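Local atomic coordinates of stage II sporulation E family protein (Thermanaerovibrio acidaminovorans, PDB entry 3RNR), a protein that has no established function but belongs to the PP2C family and is probably a metal-dependent protein phosphatase of the stage II sporulation E type. Residues Gly8-Cys13 / Ala78-Asp83; Cys13-Gly18 / Thr205-Ile210; Thr85-Ser90 / Glu149-Leu154; Ala89-Cys94 / Ile133-Gly138; Asp93-Leu98 / Val163-Tyr168. One frame throughout, in Å; residues are numbered along the deposited sequence.

Contact 1: residues Gly8-Cys13 / Ala78-Asp83; sequences GDKAYC and AVNLRD
Lys10-Tyr12 and Ala78-Asn80 pair as antiparallel neighbours in one of the two beta sheets of the PP2C sandwich, where strand 10-18 lies beside strand 72-80. Ala11 and Val79 form the hydrogen-bonded pair: Ala11 N donates to Val79 O at 3.0 Å and Val79 N to Ala11 O at 2.8 Å. Beyond the strand ends the ladder gains one more rung, Leu81 N to Asp9 O at 2.6 Å.

Side chains alternate between the two faces. Lys10, Tyr12, Ala78 and Asn80 share one of them; there Tyr12 CB rests on Ala78 CB at 4.1 Å, while the ring leads off to Val37 and Leu40 of helix 25-41. The extended Lys10 chain passes Asn80 CA with CG and Ala78 CB with CD, and carries NZ out to Gly43 O. On the face of Ala11 and Val79, the methyl of Ala11 meets Leu81 CD2 at 4.1 Å, and Val209 of strand 205-210 packs against both Ala11 and Val79.

At the turn, Asp9 OD2 makes a salt bridge to Arg82 NH2 at 2.7 Å, the carboxylate and guanidinium planes 57° apart; Arg82 is poorly ordered, so this bridge may be loose. Asn80 keeps its CG anti to the backbone N (chi1 -177°), which lets its amide oxygen close an Asx turn. OD1 of Asn80 takes Arg82 N in its carbonyl plane at 2.8 Å and Asp83 N from 48° above that plane at 3.2 Å.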
# COMPACT_ATOMS: atom_id res chain seq x y z
N GLY B 8 -7.04 -5.04 -9.33
CA GLY B 8 -8.23 -4.99 -10.16
C GLY B 8 -8.18 -3.82 -11.12
O GLY B 8 -7.15 -3.52 -11.72
N ASP B 9 -9.31 -3.15 -11.27
CA ASP B 9 -9.40 -1.99 -12.14
C ASP B 9 -9.09 -0.71 -11.38
O ASP B 9 -9.32 0.39 -11.89
CB ASP B 9 -10.78 -1.91 -12.79
CG ASP B 9 -11.02 -3.02 -13.80
OD1 ASP B 9 -10.02 -3.57 -14.32
OD2 ASP B 9 -12.20 -3.33 -14.08
N LYS B 10 -8.65 -0.85 -10.13
CA LYS B 10 -8.58 0.30 -9.23
C LYS B 10 -7.19 0.70 -8.73
O LYS B 10 -6.31 -0.14 -8.58
CB LYS B 10 -9.50 0.06 -8.03
CG LYS B 10 -10.97 -0.11 -8.41
CD LYS B 10 -11.85 -0.26 -7.19
CE LYS B 10 -13.29 -0.53 -7.59
NZ LYS B 10 -14.07 -1.09 -6.47
N ALA B 11 -7.02 1.99 -8.48
CA ALA B 11 -5.88 2.48 -7.73
C ALA B 11 -6.47 3.05 -6.44
O ALA B 11 -7.46 3.79 -6.50
CB ALA B 11 -5.16 3.56 -8.49
N TYR B 12 -5.88 2.72 -5.30
CA TYR B 12 -6.49 3.07 -4.02
C TYR B 12 -5.48 3.71 -3.09
O TYR B 12 -4.26 3.58 -3.30
CB TYR B 12 -7.08 1.83 -3.34
CG TYR B 12 -6.04 0.77 -3.02
CD1 TYR B 12 -5.24 0.87 -1.88
CD2 TYR B 12 -5.85 -0.31 -3.86
CE1 TYR B 12 -4.29 -0.11 -1.59
CE2 TYR B 12 -4.90 -1.28 -3.58
CZ TYR B 12 -4.13 -1.17 -2.46
OH TYR B 12 -3.19 -2.14 -2.19
N CYS B 13 -5.98 4.38 -2.06
CA CYS B 13 -5.14 4.98 -1.04
C CYS B 13 -5.82 4.84 0.31
O CYS B 13 -7.05 4.83 0.39
CB CYS B 13 -4.88 6.46 -1.34
SG CYS B 13 -6.38 7.50 -1.57
N ALA B 78 -10.76 4.96 -3.59
CA ALA B 78 -10.31 4.15 -4.71
C ALA B 78 -10.83 4.79 -5.98
O ALA B 78 -11.96 5.26 -6.01
CB ALA B 78 -10.83 2.75 -4.59
N VAL B 79 -9.99 4.82 -7.01
CA VAL B 79 -10.40 5.35 -8.29
C VAL B 79 -10.46 4.20 -9.28
O VAL B 79 -9.50 3.45 -9.42
CB VAL B 79 -9.41 6.40 -8.81
CG1 VAL B 79 -9.78 6.84 -10.23
CG2 VAL B 79 -9.37 7.59 -7.85
N ASN B 80 -11.59 4.05 -9.96
CA ASN B 80 -11.71 3.00 -10.95
C ASN B 80 -11.02 3.49 -12.21
O ASN B 80 -11.41 4.51 -12.79
CB ASN B 80 -13.18 2.68 -11.22
CG ASN B 80 -13.36 1.53 -12.19
OD1 ASN B 80 -12.78 1.53 -13.28
ND2 ASN B 80 -14.13 0.53 -11.79
N LEU B 81 -9.98 2.77 -12.62
CA LEU B 81 -9.14 3.20 -13.74
C LEU B 81 -9.83 3.03 -15.09
O LEU B 81 -9.45 3.66 -16.08
CB LEU B 81 -7.81 2.44 -13.73
CG LEU B 81 -6.96 2.64 -12.48
CD1 LEU B 81 -5.71 1.76 -12.50
CD2 LEU B 81 -6.58 4.11 -12.32
N ARG B 82 -10.81 2.14 -15.14
CA ARG B 82 -11.52 1.92 -16.39
C ARG B 82 -12.45 3.09 -16.73
O ARG B 82 -12.43 3.60 -17.85
CB ARG B 82 -12.31 0.62 -16.35
CG ARG B 82 -12.99 0.29 -17.68
CD ARG B 82 -13.84 -0.96 -17.58
NE ARG B 82 -13.08 -2.09 -17.07
CZ ARG B 82 -13.55 -3.33 -16.98
NH1 ARG B 82 -14.79 -3.60 -17.37
NH2 ARG B 82 -12.78 -4.30 -16.49
N ASP B 83 -13.34 3.44 -15.80
CA ASP B 83 -14.28 4.55 -16.00
C ASP B 83 -13.97 5.91 -15.34
O ASP B 83 -14.74 6.86 -15.49
CB ASP B 83 -15.71 4.11 -15.71
CG ASP B 83 -15.91 3.73 -14.27
OD1 ASP B 83 -15.06 4.11 -13.42
OD2 ASP B 83 -16.93 3.05 -13.98

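Contact 2: residues Cys13-Gly18 / Thr205-Ile210; sequences CVVVDG and TLALVI
Cys13 leans straight at strand 205-210. Its CB sits 3.8 Å from Ala207 CB, and Val209 CG2 is just as near. One bond further out, SG lies between the backbone N and the carbonyl carbon (chi1 55°), a setting that turns the sulfur along Val209, where it meets CG2 at 3.8 Å. Two residues on, Val15 does the same job with one branch: CG1 reaches Ala207 CB at 4.0 Å and lies beside Thr205 O and Ala207 N. The two strands run antiparallel, 168° apart with axes 5.9 Å from each other at the closest, yet they belong to different sheets. This is the buried middle of the PP2C beta sandwich, where the antiparallel sheet is laid on the mixed one through small apolar side chains.

At the end of strand 10-18 the contact turns polar. Water 1 donates to Asp17 OD1 at 2.9 Å and to Thr205 OG1 at 3.0 Å. Asp17 OD1 is also held by Ser164 OG and Arg169, and Thr205 OG1 by Arg169. Asp17-Gly18 matches the Asp-Gly motif whose aspartate is a metal ligand in PP2C relatives; here Asp17 OD2 and Gly18 N are hydrogen-bonded to a glycerol, probably from the crystallisation liquor.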
# COMPACT_ATOMS: atom_id res chain seq x y z
N CYS B 13 -5.98 4.38 -2.06
CA CYS B 13 -5.14 4.98 -1.04
C CYS B 13 -5.82 4.84 0.31
O CYS B 13 -7.05 4.83 0.39
CB CYS B 13 -4.88 6.46 -1.34
SG CYS B 13 -6.38 7.50 -1.57
N VAL B 14 -5.03 4.70 1.36
CA VAL B 14 -5.60 4.56 2.69
C VAL B 14 -4.65 5.15 3.72
O VAL B 14 -3.43 5.08 3.56
CB VAL B 14 -5.95 3.07 3.00
CG1 VAL B 14 -4.80 2.16 2.67
CG2 VAL B 14 -6.36 2.91 4.47
N VAL B 15 -5.22 5.77 4.75
CA VAL B 15 -4.47 6.14 5.94
C VAL B 15 -5.18 5.56 7.14
O VAL B 15 -6.42 5.53 7.18
CB VAL B 15 -4.34 7.68 6.10
CG1 VAL B 15 -3.44 8.27 5.00
CG2 VAL B 15 -5.73 8.37 6.10
N VAL B 16 -4.41 5.10 8.11
CA VAL B 16 -4.95 4.52 9.34
C VAL B 16 -4.14 5.02 10.53
O VAL B 16 -2.91 5.03 10.46
CB VAL B 16 -4.83 2.98 9.32
CG1 VAL B 16 -5.41 2.41 10.60
CG2 VAL B 16 -5.57 2.38 8.12
N ASP B 17 -4.80 5.42 11.60
CA ASP B 17 -4.05 5.72 12.83
C ASP B 17 -4.68 5.16 14.10
O ASP B 17 -5.88 5.27 14.30
CB ASP B 17 -3.79 7.22 12.97
CG ASP B 17 -2.38 7.59 12.55
OD1 ASP B 17 -2.22 8.35 11.57
OD2 ASP B 17 -1.44 7.09 13.20
N GLY B 18 -3.85 4.56 14.95
CA GLY B 18 -4.38 4.03 16.20
C GLY B 18 -4.88 5.17 17.06
O GLY B 18 -4.43 6.31 16.91
N THR B 205 -0.17 12.50 8.04
CA THR B 205 0.10 11.34 7.20
C THR B 205 -0.81 11.44 5.99
O THR B 205 -2.01 11.71 6.14
CB THR B 205 -0.13 10.01 7.97
OG1 THR B 205 0.84 9.91 9.02
CG2 THR B 205 0.04 8.82 7.05
N LEU B 206 -0.25 11.24 4.79
CA LEU B 206 -0.96 11.52 3.54
C LEU B 206 -0.85 10.36 2.59
O LEU B 206 0.19 9.70 2.51
CB LEU B 206 -0.36 12.75 2.85
CG LEU B 206 -0.34 14.10 3.56
CD1 LEU B 206 0.32 15.15 2.67
CD2 LEU B 206 -1.76 14.53 3.96
N ALA B 207 -1.93 10.11 1.85
CA ALA B 207 -1.89 9.17 0.74
C ALA B 207 -2.81 9.71 -0.33
O ALA B 207 -3.84 10.33 -0.04
CB ALA B 207 -2.34 7.78 1.18
N LEU B 208 -2.44 9.49 -1.59
CA LEU B 208 -3.23 10.07 -2.66
C LEU B 208 -3.24 9.24 -3.92
O LEU B 208 -2.32 8.46 -4.19
CB LEU B 208 -2.75 11.49 -2.96
CG LEU B 208 -1.31 11.61 -3.42
CD1 LEU B 208 -1.27 11.74 -4.93
CD2 LEU B 208 -0.67 12.82 -2.75
N VAL B 209 -4.27 9.41 -4.72
CA VAL B 209 -4.36 8.81 -6.04
C VAL B 209 -4.65 9.88 -7.08
O VAL B 209 -5.44 10.73 -6.84
CB VAL B 209 -5.44 7.76 -6.13
CG1 VAL B 209 -5.49 7.18 -7.53
CG2 VAL B 209 -5.25 6.71 -5.11
N ILE B 210 -3.97 9.83 -8.21
CA ILE B 210 -4.23 10.70 -9.34
C ILE B 210 -4.58 9.84 -10.54
O ILE B 210 -3.88 8.92 -10.84
CB ILE B 210 -3.03 11.53 -9.75
CG1 ILE B 210 -2.46 12.29 -8.57
CG2 ILE B 210 -3.39 12.48 -10.85
CD1 ILE B 210 -3.32 13.24 -8.02
O HOH W 1 0.42 7.48 10.66

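Contact 3: residues Thr85-Ser90 / Glu149-Leu154; sequences TLEWAS and EAPLPL
Thr85 and Leu86 meet Pro151-Pro153 first through the backbone. Leu86 N donates to Leu152 O at 2.7 Å, and Leu152 N returns a bond to Leu86 O at 2.9 Å. Beside this pair, Thr85 CA sends a C-H contact to Leu152 O at 3.3 Å.

Apolar contacts fall on both faces. Thr85 and Pro151 lie side by side, CB to CB at 3.7 Å, and the Pro151 ring continues along the Glu87 chain. On the inward face, the Leu86 side chain crosses Leu152 at a slant: its CG, anti to the backbone N (chi1 169°), carries Leu86 CD2 to 4.1 Å from Leu152 CD2. Leu86 CB touches Leu154 CD1. The pairing joins strand 85-91 to strand 146-153, an outermost strand of the antiparallel sheet of the PP2C sandwich, and on the inner side Leu98 of the opposing sheet packs on both Leu86 and Leu154.

Polar links run through water and the turn. Water 2 donates to Glu87 OE2 and to Glu149 O, each at 2.6 Å, bridging the two chains where they diverge. Thr85 OG1 bonds to Asp83 OD1 and to a glycerol.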
# COMPACT_ATOMS: atom_id res chain seq x y z
N THR B 85 -14.05 6.71 -12.13
CA THR B 85 -14.93 7.08 -11.02
C THR B 85 -14.29 6.85 -9.65
O THR B 85 -13.53 5.91 -9.46
CB THR B 85 -16.26 6.32 -11.05
OG1 THR B 85 -16.01 4.92 -11.07
CG2 THR B 85 -17.08 6.72 -12.29
N LEU B 86 -14.61 7.74 -8.72
CA LEU B 86 -14.04 7.76 -7.40
C LEU B 86 -15.06 7.34 -6.33
O LEU B 86 -16.20 7.79 -6.35
CB LEU B 86 -13.60 9.19 -7.09
CG LEU B 86 -13.19 9.52 -5.65
CD1 LEU B 86 -11.91 8.79 -5.28
CD2 LEU B 86 -13.01 11.02 -5.49
N GLU B 87 -14.63 6.48 -5.41
CA GLU B 87 -15.40 6.21 -4.20
C GLU B 87 -14.50 6.42 -2.98
O GLU B 87 -13.28 6.35 -3.09
CB GLU B 87 -15.93 4.78 -4.18
CG GLU B 87 -16.95 4.48 -5.29
CD GLU B 87 -17.69 3.19 -5.03
OE1 GLU B 87 -17.05 2.11 -5.02
OE2 GLU B 87 -18.90 3.27 -4.80
N TRP B 88 -15.10 6.66 -1.81
CA TRP B 88 -14.29 6.88 -0.61
C TRP B 88 -15.10 6.54 0.64
O TRP B 88 -16.33 6.43 0.59
CB TRP B 88 -13.77 8.33 -0.54
CG TRP B 88 -14.88 9.36 -0.61
CD1 TRP B 88 -15.34 9.99 -1.73
CD2 TRP B 88 -15.66 9.86 0.48
NE1 TRP B 88 -16.37 10.84 -1.40
CE2 TRP B 88 -16.59 10.78 -0.05
CE3 TRP B 88 -15.67 9.61 1.86
CZ2 TRP B 88 -17.52 11.46 0.74
CZ3 TRP B 88 -16.60 10.28 2.66
CH2 TRP B 88 -17.51 11.19 2.09
N ALA B 89 -14.39 6.33 1.74
CA ALA B 89 -15.06 6.11 3.02
C ALA B 89 -14.13 6.52 4.15
O ALA B 89 -12.90 6.47 4.01
CB ALA B 89 -15.49 4.66 3.16
N SER B 90 -14.70 6.93 5.28
CA SER B 90 -13.86 7.29 6.42
C SER B 90 -14.59 7.10 7.73
O SER B 90 -15.82 7.13 7.79
CB SER B 90 -13.33 8.73 6.28
OG SER B 90 -14.35 9.68 6.47
N GLU B 149 -21.50 8.61 -2.25
CA GLU B 149 -22.73 7.92 -2.57
C GLU B 149 -22.70 7.47 -4.02
O GLU B 149 -22.09 6.43 -4.29
CB GLU B 149 -23.89 8.90 -2.34
CG GLU B 149 -24.18 9.13 -0.88
CD GLU B 149 -24.79 7.90 -0.24
OE1 GLU B 149 -25.42 7.10 -0.97
OE2 GLU B 149 -24.64 7.73 0.98
N ALA B 150 -23.06 8.33 -4.97
CA ALA B 150 -22.87 7.95 -6.37
C ALA B 150 -21.39 8.16 -6.64
O ALA B 150 -20.84 9.18 -6.23
CB ALA B 150 -23.72 8.82 -7.31
N PRO B 151 -20.73 7.21 -7.31
CA PRO B 151 -19.30 7.40 -7.60
C PRO B 151 -19.04 8.72 -8.34
O PRO B 151 -19.82 9.09 -9.21
CB PRO B 151 -18.97 6.20 -8.48
CG PRO B 151 -19.95 5.15 -8.04
CD PRO B 151 -21.22 5.91 -7.79
N LEU B 152 -17.97 9.42 -8.00
CA LEU B 152 -17.68 10.72 -8.60
C LEU B 152 -16.81 10.58 -9.84
O LEU B 152 -15.72 9.99 -9.77
CB LEU B 152 -16.95 11.62 -7.59
CG LEU B 152 -17.60 12.05 -6.27
CD1 LEU B 152 -18.06 10.86 -5.43
CD2 LEU B 152 -16.63 12.91 -5.47
N PRO B 153 -17.27 11.10 -10.99
CA PRO B 153 -16.48 11.02 -12.22
C PRO B 153 -15.23 11.90 -12.16
O PRO B 153 -15.32 13.06 -11.79
CB PRO B 153 -17.43 11.59 -13.29
CG PRO B 153 -18.78 11.59 -12.68
CD PRO B 153 -18.58 11.74 -11.20
N LEU B 154 -14.08 11.36 -12.54
CA LEU B 154 -12.86 12.15 -12.54
C LEU B 154 -12.31 12.22 -13.95
O LEU B 154 -12.58 11.34 -14.75
CB LEU B 154 -11.79 11.54 -11.63
CG LEU B 154 -12.03 11.40 -10.12
CD1 LEU B 154 -10.76 10.87 -9.46
CD2 LEU B 154 -12.45 12.71 -9.49
O HOH W 2 -19.81 5.35 -3.53

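Contact 4: residues Ala89-Cys94 / Ile133-Gly138; sequences ASVGDC and ITSFIG
Val91 packs against Ser135-Ile137 where strand 85-91 of the PP2C sandwich ends and runs into the Gly-Asp-x-Arg sequence typical of this family, here Gly92 to Arg95. The partner is a loop without regular structure, between helix 113-119 and strand 146-153.

In the first shell, the two Val91 branches do different work. CG1, anti to the backbone N (chi1 176°), pushes in against the loop backbone, 3.5 Å from Phe136 CA, and touches Ser135 OG at 3.6 Å. The other side of the valine receives Ile137, whose chain crosses it at about a right angle and lays CD1 3.9 Å from Val91 CB. At the backbone angles of Gly92 (phi 91°, psi -145°) a CB would be jammed against the preceding carbonyl O; with none there, Gly92 CA comes to 3.3 Å from Ser135 O. Ile133 closes the far end: its CG2 lies 4.2 Å from Gly92 CA, and its CD1 presses on Asp93 CB at 3.9 Å, again crosswise.

The second shell fixes these positions. Ser135 OG is bonded to Glu144 O. His111 ND1 takes the Gly92 N-H, and the Thr134 backbone is hydrogen-bonded to His111 too, so His111 reaches both segments. Behind Val91 and Ile137 stands helix 46-63, with Val50 on the first and Val57 on the second. A glycerol, probably from the crystallisation liquor, is hydrogen-bonded to Ile133 N. Asp93 N, by contrast, is buried by the contact and has no partner in the model.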
# COMPACT_ATOMS: atom_id res chain seq x y z
N ALA B 89 -14.39 6.33 1.74
CA ALA B 89 -15.06 6.11 3.02
C ALA B 89 -14.13 6.52 4.15
O ALA B 89 -12.90 6.47 4.01
CB ALA B 89 -15.49 4.66 3.16
N SER B 90 -14.70 6.93 5.28
CA SER B 90 -13.86 7.29 6.42
C SER B 90 -14.59 7.10 7.73
O SER B 90 -15.82 7.13 7.79
CB SER B 90 -13.33 8.73 6.28
OG SER B 90 -14.35 9.68 6.47
N VAL B 91 -13.82 6.86 8.78
CA VAL B 91 -14.39 6.69 10.11
C VAL B 91 -13.50 7.41 11.10
O VAL B 91 -12.29 7.15 11.17
CB VAL B 91 -14.50 5.20 10.50
CG1 VAL B 91 -15.00 5.05 11.93
CG2 VAL B 91 -15.43 4.44 9.53
N GLY B 92 -14.09 8.25 11.93
CA GLY B 92 -13.30 9.07 12.83
C GLY B 92 -12.90 10.42 12.27
O GLY B 92 -13.72 11.13 11.68
N ASP B 93 -11.71 10.86 12.64
CA ASP B 93 -11.23 12.20 12.27
C ASP B 93 -10.28 12.25 11.07
O ASP B 93 -9.70 13.30 10.81
CB ASP B 93 -10.62 12.91 13.48
CG ASP B 93 -9.41 12.20 14.00
OD1 ASP B 93 -9.24 11.03 13.62
OD2 ASP B 93 -8.62 12.80 14.76
N CYS B 94 -10.03 11.13 10.41
CA CYS B 94 -9.29 11.18 9.15
C CYS B 94 -10.16 11.85 8.09
O CYS B 94 -11.38 11.83 8.20
CB CYS B 94 -8.87 9.79 8.69
SG CYS B 94 -7.65 9.03 9.74
N ILE B 133 -13.94 11.59 19.76
CA ILE B 133 -14.36 10.74 18.63
C ILE B 133 -15.58 9.90 18.95
O ILE B 133 -15.63 9.24 19.98
CB ILE B 133 -13.24 9.78 18.23
CG1 ILE B 133 -11.98 10.56 17.87
CG2 ILE B 133 -13.70 8.89 17.04
CD1 ILE B 133 -12.20 11.54 16.79
N THR B 134 -16.60 10.00 18.11
CA THR B 134 -17.81 9.20 18.27
C THR B 134 -17.93 7.93 17.43
O THR B 134 -18.85 7.13 17.63
CB THR B 134 -19.04 10.07 18.02
OG1 THR B 134 -18.96 10.57 16.69
CG2 THR B 134 -19.02 11.25 18.99
N SER B 135 -17.05 7.77 16.45
CA SER B 135 -17.06 6.57 15.61
C SER B 135 -15.61 6.21 15.28
O SER B 135 -14.85 7.08 14.89
CB SER B 135 -17.88 6.80 14.34
OG SER B 135 -18.10 5.56 13.67
N PHE B 136 -15.23 4.94 15.46
CA PHE B 136 -13.86 4.52 15.19
C PHE B 136 -13.87 3.04 14.87
O PHE B 136 -14.83 2.33 15.19
CB PHE B 136 -12.92 4.81 16.38
CG PHE B 136 -13.30 4.10 17.66
CD1 PHE B 136 -12.79 2.83 17.94
CD2 PHE B 136 -14.15 4.69 18.59
CE1 PHE B 136 -13.14 2.15 19.13
CE2 PHE B 136 -14.51 4.03 19.78
CZ PHE B 136 -14.00 2.76 20.05
N ILE B 137 -12.80 2.57 14.23
CA ILE B 137 -12.68 1.17 13.86
C ILE B 137 -12.36 0.42 15.14
O ILE B 137 -11.33 0.69 15.79
CB ILE B 137 -11.54 0.94 12.83
CG1 ILE B 137 -11.73 1.85 11.60
CG2 ILE B 137 -11.49 -0.53 12.41
CD1 ILE B 137 -13.05 1.58 10.84
N GLY B 138 -13.21 -0.54 15.48
CA GLY B 138 -13.13 -1.23 16.75
C GLY B 138 -14.23 -0.84 17.73
O GLY B 138 -14.33 -1.40 18.83

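Contact 5: residues Asp93-Leu98 / Val163-Tyr168; sequences DCRVYL and VSDGVY
Arg95 and Asp165 meet at about a right angle at the end of neighbouring strands 95-100 and 159-164 in the mixed sheet of the PP2C sandwich, Asp165 being the aspartate of the Ser-Asp-Gly motif that follows strand 159-164; in PP2C relatives this aspartate is a metal ligand. The guanidinium comes end-on: NH1 meets Asp165 OD1 at 2.8 Å, on its syn side but tilted out of the carboxylate plane, and NH2 reaches OD2 at 2.9 Å from above the carboxylate, the two planes 39° apart. A bend at chi3 (-61°) brings the group round, and Arg95 NE is pinned by Tyr97 OH at 2.8 Å, nearly in the guanidinium plane. The rotation of the group is thus set on two sides; NH2 also bonds Pro199 O, and Asp165 OD2 accepts from Gln201 N.

In the backbone, Arg95 and Val163 form an antiparallel pair, Arg95 N to Val163 O and Val163 N to Arg95 O both at 2.9 Å. Val163 CG2 leans obliquely against the Tyr97 ring, 3.8 Å from CE2, while Cys94 SG sits 3.6 Å from Ser164 CB.

Tyr168 OH donates to Asp93 OD1 and has Thr73 OG1 as second partner, but the exact fit is doubtful: the ring is poorly ordered and modelled too close to the carboxylate. Water 3 links the two backbones, donating to Asp93 O and accepting from Asp165 N.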
# COMPACT_ATOMS: atom_id res chain seq x y z
N ASP B 93 -11.71 10.86 12.64
CA ASP B 93 -11.23 12.20 12.27
C ASP B 93 -10.28 12.25 11.07
O ASP B 93 -9.70 13.30 10.81
CB ASP B 93 -10.62 12.91 13.48
CG ASP B 93 -9.41 12.20 14.00
OD1 ASP B 93 -9.24 11.03 13.62
OD2 ASP B 93 -8.62 12.80 14.76
N CYS B 94 -10.03 11.13 10.41
CA CYS B 94 -9.29 11.18 9.15
C CYS B 94 -10.16 11.85 8.09
O CYS B 94 -11.38 11.83 8.20
CB CYS B 94 -8.87 9.79 8.69
SG CYS B 94 -7.65 9.03 9.74
N ARG B 95 -9.55 12.45 7.07
CA ARG B 95 -10.33 13.26 6.14
C ARG B 95 -10.09 12.88 4.68
O ARG B 95 -9.01 12.41 4.32
CB ARG B 95 -10.04 14.75 6.35
CG ARG B 95 -10.36 15.23 7.77
CD ARG B 95 -10.19 16.73 7.95
NE ARG B 95 -8.84 17.25 7.71
CZ ARG B 95 -7.81 17.10 8.54
NH1 ARG B 95 -7.93 16.39 9.66
NH2 ARG B 95 -6.64 17.63 8.23
N VAL B 96 -11.12 13.08 3.86
CA VAL B 96 -11.03 12.83 2.43
C VAL B 96 -11.24 14.12 1.64
O VAL B 96 -12.23 14.82 1.85
CB VAL B 96 -12.09 11.82 1.97
CG1 VAL B 96 -11.87 11.45 0.48
CG2 VAL B 96 -12.05 10.56 2.86
N TYR B 97 -10.31 14.43 0.73
CA TYR B 97 -10.39 15.60 -0.14
C TYR B 97 -10.38 15.22 -1.62
O TYR B 97 -9.62 14.36 -2.04
CB TYR B 97 -9.20 16.53 0.11
CG TYR B 97 -9.21 17.13 1.49
CD1 TYR B 97 -9.81 18.37 1.73
CD2 TYR B 97 -8.66 16.46 2.57
CE1 TYR B 97 -9.85 18.93 3.01
CE2 TYR B 97 -8.69 17.00 3.85
CZ TYR B 97 -9.29 18.23 4.06
OH TYR B 97 -9.32 18.75 5.34
N LEU B 98 -11.21 15.90 -2.41
CA LEU B 98 -11.15 15.81 -3.85
C LEU B 98 -10.07 16.76 -4.38
O LEU B 98 -10.04 17.93 -3.99
CB LEU B 98 -12.50 16.23 -4.45
CG LEU B 98 -12.58 16.24 -5.97
CD1 LEU B 98 -12.50 14.81 -6.50
CD2 LEU B 98 -13.89 16.92 -6.42
N VAL B 163 -6.11 11.94 4.57
CA VAL B 163 -5.26 12.61 5.55
C VAL B 163 -5.54 12.11 6.96
O VAL B 163 -6.71 12.05 7.34
CB VAL B 163 -5.59 14.11 5.61
CG1 VAL B 163 -4.58 14.84 6.47
CG2 VAL B 163 -5.63 14.70 4.23
N SER B 164 -4.50 11.74 7.70
CA SER B 164 -4.61 11.51 9.15
C SER B 164 -3.64 12.43 9.86
O SER B 164 -2.42 12.33 9.68
CB SER B 164 -4.26 10.06 9.46
OG SER B 164 -4.18 9.84 10.86
N ASP B 165 -4.18 13.44 10.50
CA ASP B 165 -3.47 14.36 11.40
C ASP B 165 -3.72 14.44 12.91
O ASP B 165 -3.40 15.47 13.48
CB ASP B 165 -3.20 15.72 10.74
CG ASP B 165 -4.44 16.49 10.52
OD1 ASP B 165 -5.51 16.01 10.96
OD2 ASP B 165 -4.34 17.58 9.93
N GLY B 166 -4.50 13.53 13.48
CA GLY B 166 -4.96 13.70 14.86
C GLY B 166 -3.85 13.90 15.88
O GLY B 166 -2.75 13.38 15.72
N VAL B 167 -4.12 14.65 16.93
CA VAL B 167 -3.10 14.93 17.94
C VAL B 167 -2.73 13.67 18.72
O VAL B 167 -1.62 13.56 19.26
CB VAL B 167 -3.58 16.03 18.92
CG1 VAL B 167 -4.81 15.56 19.69
CG2 VAL B 167 -2.47 16.43 19.87
N TYR B 168 -3.66 12.71 18.75
CA TYR B 168 -3.54 11.48 19.53
C TYR B 168 -2.53 10.47 18.94
O TYR B 168 -2.28 9.42 19.53
CB TYR B 168 -4.91 10.81 19.66
CG TYR B 168 -5.59 10.52 18.32
CD1 TYR B 168 -5.19 9.45 17.53
CD2 TYR B 168 -6.62 11.34 17.85
CE1 TYR B 168 -5.80 9.19 16.30
CE2 TYR B 168 -7.23 11.09 16.62
CZ TYR B 168 -6.81 10.01 15.86
OH TYR B 168 -7.41 9.76 14.65
O HOH W 3 -6.96 13.09 11.41

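How the contacts relate
All five contacts belong to one PP2C beta sandwich. Contacts 1 and 3, with centres 10 Å apart, are pairings in the antiparallel sheet, linked through neighbouring strands 72-80 and 85-91. Contact 5 lies in the mixed sheet, and contact 2 joins the two layers. Contact 2 shares Cys13 with contact 1 and encloses contacts 3, 4 and 5 along the chain, so an early strand, 10-18, and the last, 205-210, meet in the core. Contacts 4 and 5 share Asp93 and Cys94, where the chain passes from one sheet to the other. Contacts 2 and 5, centres about 9 Å apart, meet where Asp17 OD1 and Ser164 OG are probably hydrogen-bonded, at the family's probable metal-site end.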